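Side-chain contacts in putative fimbrium subunit Fim1C (Bacteroides uniformis, PDB 4K4K), which is probably a component of the tip of fimbriae, the filamentous cell-surface appendages that mediate adhesion and biofilm formation: residues Val13-Thr18 and Arg54-Ala59; Lys30-Gly35 and Gly65-Ala70; Lys113-Met118 and Glu204-Pro209; Lys241-Val244 and Lys248-Tyr251. All blocks are in the same frame, centred on the assembly; numbering follows the deposited sequence. Where two conformers were deposited one is given.

Interactions 1, 2 and 4 are buried; interaction 3, close to the centre of the elongated chain, is only partly so. Interactions 1 and 2 touch, with centres about 9 Å apart, and lie on the neighbouring, antiparallel strands 47-57 and 68-69. Interactions 3 and 4, centres about 13 Å apart, also touch, but by packing, Val207 against Phe243. Strand 132-150 runs beside strands 16-18, 202-207 and 247-256, which belong to interactions 1, 3 and 4. Chemistry varies with place: a tyrosine among aliphatic groups with a bridging water in 1, two crossed rings in 2, aliphatic chains beside charged groups in 3, and aromatic packing plus a direct hydrogen bond in 4.

Interaction 1. Residues Val13-Thr18 and Arg54-Ala59; sequences VALEAT and RKYTTA
Tyr56 reaches from strand 47-57 to Leu15 and Ala17, and its ring is the whole of that strand's share in the contact. Along the second segment, Lys55 precedes it, with its N bonded to Gln73 OE1. Tyr56 follows, with CG anti to its carbonyl carbon (chi1 -85°), which sends the ring toward 13-18. Its far end meets Leu15 obliquely, CD2 of Leu15 lying 4.0 Å from Tyr56 CZ, while the nearer flank of the ring has Ala17 CB 4.4 Å from Tyr56 CD2. A branched leucine can fill the space beside the phenol end, whereas the small alanine leaves room for the ring's width. The hydroxyl is more than a spacer: a water stands 2.7 Å from Tyr56 OH and donates to Leu15 O, also at 2.7 Å, and Ile75 N is a further hydrogen-bond partner of the hydroxyl. Tyrosine therefore suits a site whose walls are apolar but whose far end is lined by backbone groups. Past it, Thr58 turns its OG1 to Ser66 O. Tyr56 thus packs against both strand 16-18 and strand 37-44 inside the beta structure of this fimbrillin-superfamily protein. Strand 16-18 lies parallel to strand 132-150, strand 47-57 pairs antiparallel with strands 37-44 and 68-69, and Ile40 of strand 37-44 touches both Leu15 and Tyr56.

Interaction 2. Residues Lys30-Gly35 and Gly65-Ala70; sequences KTWEAG and GSFTAA
Trp32 and Phe67 both hold CG anti to the carbonyl carbon, beside the backbone N (chi1 -53° and -61°), and from there their rings meet, across from the loop 30-35 to the segment 65-70. The bond from CA to CB of Trp32 already points at the other segment; that of Phe67 does not, and it is the length of the phenyl ring that brings its far end close. The two side chains lie nearly perpendicular. Phe67 CZ stands over one face of the indole, displaced toward the rim, with its closest approach of 3.6 Å to Trp32 CZ2. With the centroids of the phenyl and the six-membered indole ring 5.2 Å apart and their planes at 81°, this is a T-shaped (edge-to-face) pair, in which the slightly positive C-H edge of the phenylalanine faces the electron-rich pi cloud of the tryptophan. The pair lies buried between the loop leading into strand 37-44 and the chain entering strand 68-69 of this fimbrillin-like fold, and Phe137 of strand 132-150 forms another edge-to-face pair with Trp32. The indole is also anchored by its polar edge, Trp32 NE1 bonding to Ser19 OG, so tryptophan offers both a broad apolar face and a donor. Gly65, without a side chain, lets the backbone pass beside the indole; a CB there would point at the ring, 3.9 Å from Trp32 CD1. Phe67 leans as well on Tyr56 of strand 47-57.

Interaction 3. Residues Lys113-Met118 and Glu204-Pro209; sequences KDIDLM and EGIVLP
Ile115 and Ile206 lie side by side with their side chains pointing opposite ways, whereas Asp116 approaches the same Ile206 almost perpendicularly. In the first pair the delta methyl of Ile115 does the touching: its CD1 lies 3.9 Å from Ile206 CB, close in against the strand backbone. CG1 of Ile115 sits between the backbone N and the carbonyl carbon (chi1 60°), from where the chain continues extended and delivers CD1 to the strand. Ile206 in turn sends its own CD1 outward into the loop, where it lies 3.8 Å from Asp116 CB. Isoleucine suits both places, its longer branch carrying a delta methyl across to the opposing segment. Asp116 turns its methylene to the hydrocarbon and keeps its carboxylate for another partner, OD1 bonding to His139 ND1. The backbone here makes an inverse gamma turn centred on Asp116, closed by a weak bond of 2.9 Å from Leu117 N to Ile115 O. This tight bend sets Ile115 and Asp116 to meet one strand residue from different directions. On the loop's outer side, Lys113 NZ forms a salt bridge with Asp114 OD1 at 3.2 Å, on the syn side of the carboxylate. Ile206 also rests on Leu141 of strand 132-150, the partner of strand 202-207. The join thus rests on dispersion forces between aliphatic groups, with the charges directed elsewhere, so it probably depends on close fit, with water only partly excluded.

Interaction 4. Residues Lys241-Val244 and Lys248-Tyr251; sequences KAFV and KYLY
The hydrogen bond that crosses between the two segments runs from Val244 N to Tyr249 OH, 2.8 Å long and, at 166° about the hydrogen, nearly straight. The amide approaches near the plane of the tyrosine ring, at its edge, and so leaves the faces for other contacts. Ala242 O also comes close, 3.2 Å from Tyr249 OH, putting the phenol end among backbone groups of the loop. The aromatic contact comes from Phe243, which turns an edge to one face of Tyr249: Phe243 CD1 stands 3.8 Å above the tyrosine plane, offset toward the rim. The centroids are 5.2 Å apart and the planes meet at 56°, a tilted form of the edge-to-face stack. Loop 241-244 thus folds back along the strand that follows it, 247-256, which runs parallel to strand 132-150 in the beta scaffold of this fimbrillin-like protein; Leu144 of strand 132-150 touches both Phe243 and Tyr249. A phenylalanine in place of Tyr249 would probably keep the ring stack but leave the Val244 amide without its acceptor, letting this end of the loop shift. Apolar and mixed contacts complete the set. Val244 places CB 3.6 Å from Tyr249 OH, its branched chain crossing the phenol end at a slant. Further along the strand, Tyr251 brings its hydroxyl into the plane of the Phe243 ring, at the edge, with OH 3.6 Å from Phe243 CE1, while the polar need of that hydroxyl is met by Ser240 OG.

Interaction 1. Residues Val13-Thr18 and Arg54-Ala59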
loop_
_atom_site.group_PDB
_atom_site.type_symbol
_atom_site.label_atom_id
_atom_site.label_comp_id
_atom_site.label_asym_id
_atom_site.label_seq_id
_atom_site.Cartn_x
_atom_site.Cartn_y
_atom_site.Cartn_z
ATOM N N VAL A 13 22.471 -16.812 16.946
ATOM C CA VAL A 13 21.652 -15.666 17.283
ATOM C C VAL A 13 20.736 -15.353 16.122
ATOM O O VAL A 13 21.202 -14.971 15.054
ATOM C CB VAL A 13 22.514 -14.435 17.701
ATOM C CG1 VAL A 13 21.625 -13.238 18.030
ATOM C CG2 VAL A 13 23.416 -14.767 18.897
ATOM N N ALA A 14 19.423 -15.534 16.344
ATOM C CA ALA A 14 18.424 -15.284 15.343
ATOM C C ALA A 14 18.044 -13.809 15.294
ATOM O O ALA A 14 18.057 -13.112 16.311
ATOM C CB ALA A 14 17.194 -16.122 15.650
ATOM N N LEU A 15 17.612 -13.365 14.128
ATOM C CA LEU A 15 17.060 -12.026 13.968
ATOM C C LEU A 15 15.814 -11.859 14.867
ATOM O O LEU A 15 14.953 -12.751 14.914
ATOM C CB LEU A 15 16.658 -11.842 12.492
ATOM C CG LEU A 15 15.827 -10.585 12.165
ATOM C CD1 LEU A 15 16.666 -9.308 12.355
ATOM C CD2 LEU A 15 15.304 -10.672 10.735
ATOM N N GLU A 16 15.704 -10.716 15.560
ATOM C CA GLU A 16 14.518 -10.410 16.362
ATOM C C GLU A 16 13.823 -9.242 15.652
ATOM O O GLU A 16 14.190 -8.076 15.855
ATOM C CB GLU A 16 14.870 -10.075 17.815
ATOM C CG GLU A 16 15.497 -11.243 18.570
ATOM C CD GLU A 16 15.959 -10.954 19.988
ATOM O OE1 GLU A 16 15.626 -9.876 20.532
ATOM O OE2 GLU A 16 16.660 -11.823 20.557
ATOM N N ALA A 17 12.854 -9.566 14.799
ATOM C CA ALA A 17 12.186 -8.579 13.962
ATOM C C ALA A 17 10.898 -8.075 14.547
ATOM O O ALA A 17 10.066 -8.867 14.983
ATOM C CB ALA A 17 11.908 -9.167 12.577
ATOM N N THR A 18 10.704 -6.745 14.466
ATOM C CA THR A 18 9.466 -6.040 14.848
ATOM C C THR A 18 9.156 -4.964 13.797
ATOM O O THR A 18 10.015 -4.636 12.986
ATOM C CB THR A 18 9.579 -5.396 16.233
ATOM O OG1 THR A 18 10.682 -4.472 16.222
ATOM C CG2 THR A 18 9.730 -6.419 17.356
ATOM N N ARG A 54 13.092 -14.128 2.938
ATOM C CA ARG A 54 12.751 -15.030 4.035
ATOM C C ARG A 54 11.355 -14.686 4.561
ATOM O O ARG A 54 11.101 -13.532 4.892
ATOM C CB ARG A 54 13.808 -14.917 5.147
ATOM C CG ARG A 54 15.235 -15.216 4.689
ATOM C CD ARG A 54 15.550 -16.700 4.698
ATOM N NE ARG A 54 16.949 -16.969 4.372
ATOM C CZ ARG A 54 17.852 -17.439 5.228
ATOM N NH1 ARG A 54 17.514 -17.701 6.485
ATOM N NH2 ARG A 54 19.093 -17.666 4.830
ATOM N N LYS A 55 10.455 -15.671 4.641
ATOM C CA LYS A 55 9.087 -15.419 5.088
ATOM C C LYS A 55 8.988 -15.260 6.597
ATOM O O LYS A 55 9.363 -16.161 7.334
ATOM C CB LYS A 55 8.160 -16.556 4.624
ATOM C CG LYS A 55 6.686 -16.295 4.925
ATOM C CD LYS A 55 5.819 -17.519 4.602
ATOM C CE LYS A 55 4.356 -17.197 4.672
ATOM N NZ LYS A 55 3.542 -18.375 4.264
ATOM N N TYR A 56 8.457 -14.113 7.031
ATOM C CA TYR A 56 8.200 -13.799 8.442
ATOM C C TYR A 56 6.745 -13.402 8.573
ATOM O O TYR A 56 6.235 -12.664 7.720
ATOM C CB TYR A 56 9.118 -12.669 8.918
ATOM C CG TYR A 56 10.477 -13.142 9.380
ATOM C CD1 TYR A 56 11.399 -13.678 8.478
ATOM C CD2 TYR A 56 10.875 -12.985 10.704
ATOM C CE1 TYR A 56 12.645 -14.138 8.909
ATOM C CE2 TYR A 56 12.128 -13.409 11.139
ATOM C CZ TYR A 56 13.021 -13.957 10.233
ATOM O OH TYR A 56 14.229 -14.423 10.696
ATOM N N THR A 57 6.069 -13.859 9.630
ATOM C CA THR A 57 4.658 -13.514 9.805
ATOM C C THR A 57 4.422 -12.877 11.142
ATOM O O THR A 57 5.204 -13.064 12.060
ATOM C CB THR A 57 3.730 -14.747 9.665
ATOM O OG1 THR A 57 3.973 -15.659 10.741
ATOM C CG2 THR A 57 3.858 -15.433 8.328
ATOM N N THR A 58 3.295 -12.200 11.291
ATOM C CA THR A 58 2.927 -11.673 12.609
ATOM C C THR A 58 1.571 -12.256 13.025
ATOM O O THR A 58 0.753 -12.579 12.163
ATOM C CB THR A 58 2.943 -10.128 12.619
ATOM O OG1 THR A 58 2.774 -9.685 13.970
ATOM C CG2 THR A 58 1.875 -9.502 11.697
ATOM N N ALA A 59 1.339 -12.393 14.341
ATOM C CA ALA A 59 0.052 -12.825 14.905
ATOM C C ALA A 59 -0.565 -11.657 15.689
ATOM O O ALA A 59 -1.734 -11.708 16.092
ATOM C CB ALA A 59 0.240 -14.040 15.800
HETATM O O HOH W 1 14.290 -14.822 13.335
#

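Interaction 2. Residues Lys30-Gly35 and Gly65-Ala70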
loop_
_atom_site.group_PDB
_atom_site.type_symbol
_atom_site.label_atom_id
_atom_site.label_comp_id
_atom_site.label_asym_id
_atom_site.label_seq_id
_atom_site.Cartn_x
_atom_site.Cartn_y
_atom_site.Cartn_z
ATOM N N LYS A 30 -4.550 -1.392 15.386
ATOM C CA LYS A 30 -5.034 -2.255 14.303
ATOM C C LYS A 30 -4.217 -2.015 13.007
ATOM O O LYS A 30 -4.795 -1.820 11.933
ATOM C CB LYS A 30 -6.543 -2.038 14.075
ATOM N N THR A 31 -2.868 -2.053 13.110
ATOM C CA THR A 31 -1.977 -1.836 11.958
ATOM C C THR A 31 -1.879 -3.123 11.101
ATOM O O THR A 31 -2.144 -3.071 9.899
ATOM C CB THR A 31 -0.598 -1.321 12.395
ATOM O OG1 THR A 31 0.008 -2.279 13.254
ATOM C CG2 THR A 31 -0.669 0.034 13.091
ATOM N N TRP A 32 -1.509 -4.264 11.720
ATOM C CA TRP A 32 -1.396 -5.563 11.046
ATOM C C TRP A 32 -2.578 -6.447 11.393
ATOM O O TRP A 32 -3.337 -6.123 12.306
ATOM C CB TRP A 32 -0.098 -6.293 11.467
ATOM C CG TRP A 32 1.156 -5.492 11.304
ATOM C CD1 TRP A 32 1.809 -4.782 12.270
ATOM C CD2 TRP A 32 1.920 -5.334 10.101
ATOM N NE1 TRP A 32 2.915 -4.164 11.735
ATOM C CE2 TRP A 32 3.014 -4.495 10.406
ATOM C CE3 TRP A 32 1.780 -5.811 8.785
ATOM C CZ2 TRP A 32 3.968 -4.128 9.445
ATOM C CZ3 TRP A 32 2.730 -5.459 7.839
ATOM C CH2 TRP A 32 3.808 -4.627 8.172
ATOM N N GLU A 33 -2.716 -7.579 10.700
ATOM C CA GLU A 33 -3.729 -8.582 11.026
ATOM C C GLU A 33 -3.053 -9.936 11.079
ATOM O O GLU A 33 -2.116 -10.173 10.308
ATOM C CB GLU A 33 -4.944 -8.567 10.082
ATOM C CG GLU A 33 -4.674 -8.549 8.589
ATOM C CD GLU A 33 -5.923 -8.209 7.797
ATOM O OE1 GLU A 33 -6.796 -9.095 7.650
ATOM O OE2 GLU A 33 -6.051 -7.039 7.367
ATOM N N ALA A 34 -3.483 -10.799 12.026
ATOM C CA ALA A 34 -2.922 -12.141 12.223
ATOM C C ALA A 34 -2.750 -12.856 10.882
ATOM O O ALA A 34 -3.658 -12.838 10.042
ATOM C CB ALA A 34 -3.807 -12.959 13.156
ATOM N N GLY A 35 -1.542 -13.369 10.663
ATOM C CA GLY A 35 -1.177 -14.063 9.435
ATOM C C GLY A 35 -0.446 -13.222 8.403
ATOM O O GLY A 35 0.092 -13.793 7.445
ATOM N N GLY A 65 4.183 -4.717 16.813
ATOM C CA GLY A 65 4.071 -6.158 16.608
ATOM C C GLY A 65 5.347 -6.858 16.176
ATOM O O GLY A 65 6.080 -6.359 15.318
ATOM N N SER A 66 5.633 -7.998 16.804
ATOM C CA SER A 66 6.821 -8.772 16.477
ATOM C C SER A 66 6.512 -9.747 15.328
ATOM O O SER A 66 5.363 -10.174 15.161
ATOM C CB SER A 66 7.364 -9.497 17.705
ATOM O OG SER A 66 6.581 -10.614 18.082
ATOM N N PHE A 67 7.532 -10.048 14.514
ATOM C CA PHE A 67 7.418 -11.001 13.406
ATOM C C PHE A 67 8.166 -12.251 13.755
ATOM O O PHE A 67 9.183 -12.175 14.434
ATOM C CB PHE A 67 7.973 -10.430 12.087
ATOM C CG PHE A 67 7.285 -9.191 11.577
ATOM C CD1 PHE A 67 6.089 -9.280 10.875
ATOM C CD2 PHE A 67 7.886 -7.941 11.709
ATOM C CE1 PHE A 67 5.458 -8.128 10.386
ATOM C CE2 PHE A 67 7.277 -6.790 11.188
ATOM C CZ PHE A 67 6.059 -6.889 10.547
ATOM N N THR A 68 7.674 -13.400 13.284
ATOM C CA THR A 68 8.296 -14.694 13.540
ATOM C C THR A 68 8.593 -15.389 12.214
ATOM O O THR A 68 7.753 -15.395 11.318
ATOM C CB THR A 68 7.403 -15.546 14.459
ATOM O OG1 THR A 68 7.004 -14.747 15.574
ATOM C CG2 THR A 68 8.096 -16.816 14.944
ATOM N N ALA A 69 9.768 -15.980 12.125
ATOM C CA ALA A 69 10.181 -16.675 10.929
ATOM C C ALA A 69 9.295 -17.878 10.689
ATOM O O ALA A 69 8.953 -18.599 11.629
ATOM C CB ALA A 69 11.630 -17.118 11.070
ATOM N N ALA A 70 8.911 -18.097 9.427
ATOM C CA ALA A 70 8.229 -19.334 9.041
ATOM C C ALA A 70 9.241 -20.478 9.233
ATOM O O ALA A 70 10.450 -20.222 9.247
ATOM C CB ALA A 70 7.773 -19.249 7.599
#

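Interaction 3. Residues Lys113-Met118 and Glu204-Pro209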
loop_
_atom_site.group_PDB
_atom_site.type_symbol
_atom_site.label_atom_id
_atom_site.label_comp_id
_atom_site.label_asym_id
_atom_site.label_seq_id
_atom_site.Cartn_x
_atom_site.Cartn_y
_atom_site.Cartn_z
ATOM N N LYS A 113 -5.615 -4.918 1.069
ATOM C CA LYS A 113 -4.351 -5.337 1.711
ATOM C C LYS A 113 -3.453 -6.172 0.776
ATOM O O LYS A 113 -2.240 -6.146 0.949
ATOM C CB LYS A 113 -4.611 -6.103 3.029
ATOM C CG LYS A 113 -5.199 -7.508 2.883
ATOM C CD LYS A 113 -5.182 -8.261 4.210
ATOM C CE LYS A 113 -5.580 -9.710 4.070
ATOM N NZ LYS A 113 -4.479 -10.543 3.512
ATOM N N ASP A 114 -4.031 -6.880 -0.223
ATOM C CA ASP A 114 -3.251 -7.734 -1.130
ATOM C C ASP A 114 -2.513 -6.937 -2.202
ATOM O O ASP A 114 -1.624 -7.499 -2.846
ATOM C CB ASP A 114 -4.158 -8.789 -1.786
ATOM C CG ASP A 114 -4.564 -9.887 -0.796
ATOM O OD1 ASP A 114 -4.097 -9.847 0.365
ATOM O OD2 ASP A 114 -5.333 -10.788 -1.189
ATOM N N ILE A 115 -2.872 -5.645 -2.404
ATOM C CA ILE A 115 -2.163 -4.811 -3.386
ATOM C C ILE A 115 -1.442 -3.636 -2.683
ATOM O O ILE A 115 -0.837 -2.811 -3.352
ATOM C CB ILE A 115 -3.092 -4.320 -4.535
ATOM C CG1 ILE A 115 -4.279 -3.453 -3.985
ATOM C CG2 ILE A 115 -3.565 -5.503 -5.387
ATOM C CD1 ILE A 115 -5.072 -2.641 -5.071
ATOM N N ASP A 116 -1.520 -3.555 -1.351
ATOM C CA ASP A 116 -0.904 -2.480 -0.598
ATOM C C ASP A 116 0.610 -2.754 -0.424
ATOM O O ASP A 116 1.061 -3.151 0.644
ATOM C CB ASP A 116 -1.614 -2.318 0.755
ATOM C CG ASP A 116 -1.179 -1.100 1.523
ATOM O OD1 ASP A 116 -0.349 -0.306 0.982
ATOM O OD2 ASP A 116 -1.590 -0.968 2.690
ATOM N N LEU A 117 1.386 -2.492 -1.478
ATOM C CA LEU A 117 2.838 -2.721 -1.455
ATOM C C LEU A 117 3.503 -1.737 -0.489
ATOM O O LEU A 117 3.288 -0.515 -0.572
ATOM C CB LEU A 117 3.396 -2.540 -2.880
ATOM C CG LEU A 117 4.936 -2.538 -3.003
ATOM C CD1 LEU A 117 5.540 -3.913 -2.632
ATOM C CD2 LEU A 117 5.381 -2.012 -4.395
HETATM N N MSE A 118 4.301 -2.266 0.428
HETATM C CA MSE A 118 5.056 -1.451 1.378
HETATM C C MSE A 118 6.495 -1.928 1.406
HETATM O O MSE A 118 6.751 -3.129 1.239
HETATM C CB MSE A 118 4.465 -1.521 2.812
HETATM C CG MSE A 118 2.971 -1.147 2.880
HETATM SE SE MSE A 118 2.422 -0.968 4.730
HETATM C CE MSE A 118 2.631 -2.700 5.365
ATOM N N GLU A 204 -13.050 3.479 -1.482
ATOM C CA GLU A 204 -11.610 3.494 -1.312
ATOM C C GLU A 204 -10.938 2.785 -2.457
ATOM O O GLU A 204 -11.542 1.932 -3.122
ATOM C CB GLU A 204 -11.187 2.875 0.036
ATOM C CG GLU A 204 -11.438 1.375 0.131
ATOM C CD GLU A 204 -11.163 0.743 1.482
ATOM O OE1 GLU A 204 -10.417 1.343 2.292
ATOM O OE2 GLU A 204 -11.666 -0.381 1.714
ATOM N N GLY A 205 -9.697 3.160 -2.686
ATOM C CA GLY A 205 -8.890 2.530 -3.716
ATOM C C GLY A 205 -7.412 2.711 -3.474
ATOM O O GLY A 205 -7.014 3.580 -2.710
ATOM N N ILE A 206 -6.602 1.880 -4.120
ATOM C CA ILE A 206 -5.150 1.977 -4.117
ATOM C C ILE A 206 -4.757 2.119 -5.573
ATOM O O ILE A 206 -5.126 1.282 -6.403
ATOM C CB ILE A 206 -4.448 0.791 -3.410
ATOM C CG1 ILE A 206 -4.767 0.830 -1.897
ATOM C CG2 ILE A 206 -2.899 0.839 -3.655
ATOM C CD1 ILE A 206 -4.295 -0.386 -1.075
ATOM N N VAL A 207 -4.090 3.218 -5.900
ATOM C CA VAL A 207 -3.733 3.502 -7.292
ATOM C C VAL A 207 -2.230 3.757 -7.396
ATOM O O VAL A 207 -1.552 3.945 -6.381
ATOM C CB VAL A 207 -4.559 4.694 -7.864
ATOM C CG1 VAL A 207 -6.068 4.375 -7.855
ATOM C CG2 VAL A 207 -4.243 6.002 -7.123
ATOM N N LEU A 208 -1.733 3.826 -8.629
ATOM C CA LEU A 208 -0.321 4.074 -8.835
ATOM C C LEU A 208 0.016 5.551 -8.702
ATOM O O LEU A 208 -0.782 6.410 -9.110
ATOM C CB LEU A 208 0.092 3.596 -10.241
ATOM C CG LEU A 208 -0.084 2.116 -10.564
ATOM C CD1 LEU A 208 0.542 1.803 -11.910
ATOM C CD2 LEU A 208 0.541 1.219 -9.473
ATOM N N PRO A 209 1.254 5.863 -8.260
ATOM C CA PRO A 209 1.693 7.272 -8.284
ATOM C C PRO A 209 1.657 7.809 -9.714
ATOM O O PRO A 209 1.838 7.044 -10.663
ATOM C CB PRO A 209 3.137 7.213 -7.748
ATOM C CG PRO A 209 3.232 5.880 -7.018
ATOM C CD PRO A 209 2.328 4.964 -7.774
#

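Interaction 4. Residues Lys241-Val244 and Lys248-Tyr251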
loop_
_atom_site.group_PDB
_atom_site.type_symbol
_atom_site.label_atom_id
_atom_site.label_comp_id
_atom_site.label_asym_id
_atom_site.label_seq_id
_atom_site.Cartn_x
_atom_site.Cartn_y
_atom_site.Cartn_z
ATOM N N LYS A 241 -2.926 17.630 -7.874
ATOM C CA LYS A 241 -2.477 17.898 -9.255
ATOM C C LYS A 241 -1.611 16.700 -9.744
ATOM O O LYS A 241 -1.387 16.492 -10.940
ATOM C CB LYS A 241 -1.675 19.220 -9.327
ATOM C CG LYS A 241 -2.455 20.469 -8.893
ATOM C CD LYS A 241 -3.509 20.877 -9.911
ATOM C CE LYS A 241 -4.424 21.960 -9.390
ATOM N NZ LYS A 241 -5.472 22.304 -10.386
ATOM N N ALA A 242 -1.164 15.911 -8.784
ATOM C CA ALA A 242 -0.347 14.706 -8.932
ATOM C C ALA A 242 -0.725 13.736 -7.847
ATOM O O ALA A 242 -1.281 14.149 -6.825
ATOM C CB ALA A 242 1.139 15.067 -8.809
ATOM N N PHE A 243 -0.416 12.452 -8.039
ATOM C CA PHE A 243 -0.606 11.438 -6.996
ATOM C C PHE A 243 0.785 11.051 -6.499
ATOM O O PHE A 243 1.548 10.431 -7.247
ATOM C CB PHE A 243 -1.371 10.206 -7.520
ATOM C CG PHE A 243 -2.872 10.342 -7.685
ATOM C CD1 PHE A 243 -3.608 11.190 -6.859
ATOM C CD2 PHE A 243 -3.561 9.540 -8.587
ATOM C CE1 PHE A 243 -5.003 11.280 -6.984
ATOM C CE2 PHE A 243 -4.959 9.610 -8.697
ATOM C CZ PHE A 243 -5.669 10.470 -7.887
ATOM N N VAL A 244 1.130 11.442 -5.256
ATOM C CA VAL A 244 2.453 11.188 -4.673
ATOM C C VAL A 244 2.474 9.876 -3.889
ATOM O O VAL A 244 1.645 9.668 -3.008
ATOM C CB VAL A 244 2.884 12.399 -3.787
ATOM C CG1 VAL A 244 4.203 12.126 -3.053
ATOM C CG2 VAL A 244 2.970 13.678 -4.626
ATOM N N LYS A 248 -2.173 9.604 1.161
ATOM C CA LYS A 248 -3.602 9.303 1.202
ATOM C C LYS A 248 -4.332 10.571 0.780
ATOM O O LYS A 248 -4.091 11.628 1.354
ATOM C CB LYS A 248 -4.039 8.833 2.601
ATOM C CG LYS A 248 -5.548 8.517 2.688
ATOM C CD LYS A 248 -6.040 8.241 4.118
ATOM C CE LYS A 248 -5.608 6.887 4.628
ATOM N NZ LYS A 248 -6.061 6.633 6.019
ATOM N N TYR A 249 -5.154 10.478 -0.273
ATOM C CA TYR A 249 -5.967 11.593 -0.791
ATOM C C TYR A 249 -7.363 11.378 -0.295
ATOM O O TYR A 249 -7.959 10.323 -0.547
ATOM C CB TYR A 249 -5.903 11.686 -2.337
ATOM C CG TYR A 249 -4.512 12.079 -2.805
ATOM C CD1 TYR A 249 -3.502 11.126 -2.935
ATOM C CD2 TYR A 249 -4.180 13.415 -3.034
ATOM C CE1 TYR A 249 -2.202 11.490 -3.296
ATOM C CE2 TYR A 249 -2.889 13.788 -3.419
ATOM C CZ TYR A 249 -1.897 12.821 -3.539
ATOM O OH TYR A 249 -0.605 13.156 -3.895
ATOM N N LEU A 250 -7.854 12.331 0.498
ATOM C CA LEU A 250 -9.176 12.250 1.088
ATOM C C LEU A 250 -10.086 13.206 0.368
ATOM O O LEU A 250 -9.800 14.399 0.303
ATOM C CB LEU A 250 -9.135 12.555 2.601
ATOM C CG LEU A 250 -8.270 11.600 3.421
ATOM C CD1 LEU A 250 -6.916 12.200 3.689
ATOM C CD2 LEU A 250 -8.964 11.230 4.712
ATOM N N TYR A 251 -11.160 12.673 -0.224
ATOM C CA TYR A 251 -12.122 13.520 -0.924
ATOM C C TYR A 251 -13.467 13.447 -0.257
ATOM O O TYR A 251 -13.952 12.349 0.030
ATOM C CB TYR A 251 -12.275 13.115 -2.407
ATOM C CG TYR A 251 -10.999 13.175 -3.219
ATOM C CD1 TYR A 251 -10.516 14.387 -3.708
ATOM C CD2 TYR A 251 -10.315 12.012 -3.569
ATOM C CE1 TYR A 251 -9.359 14.445 -4.483
ATOM C CE2 TYR A 251 -9.146 12.060 -4.329
ATOM C CZ TYR A 251 -8.682 13.278 -4.793
ATOM O OH TYR A 251 -7.543 13.331 -5.556
#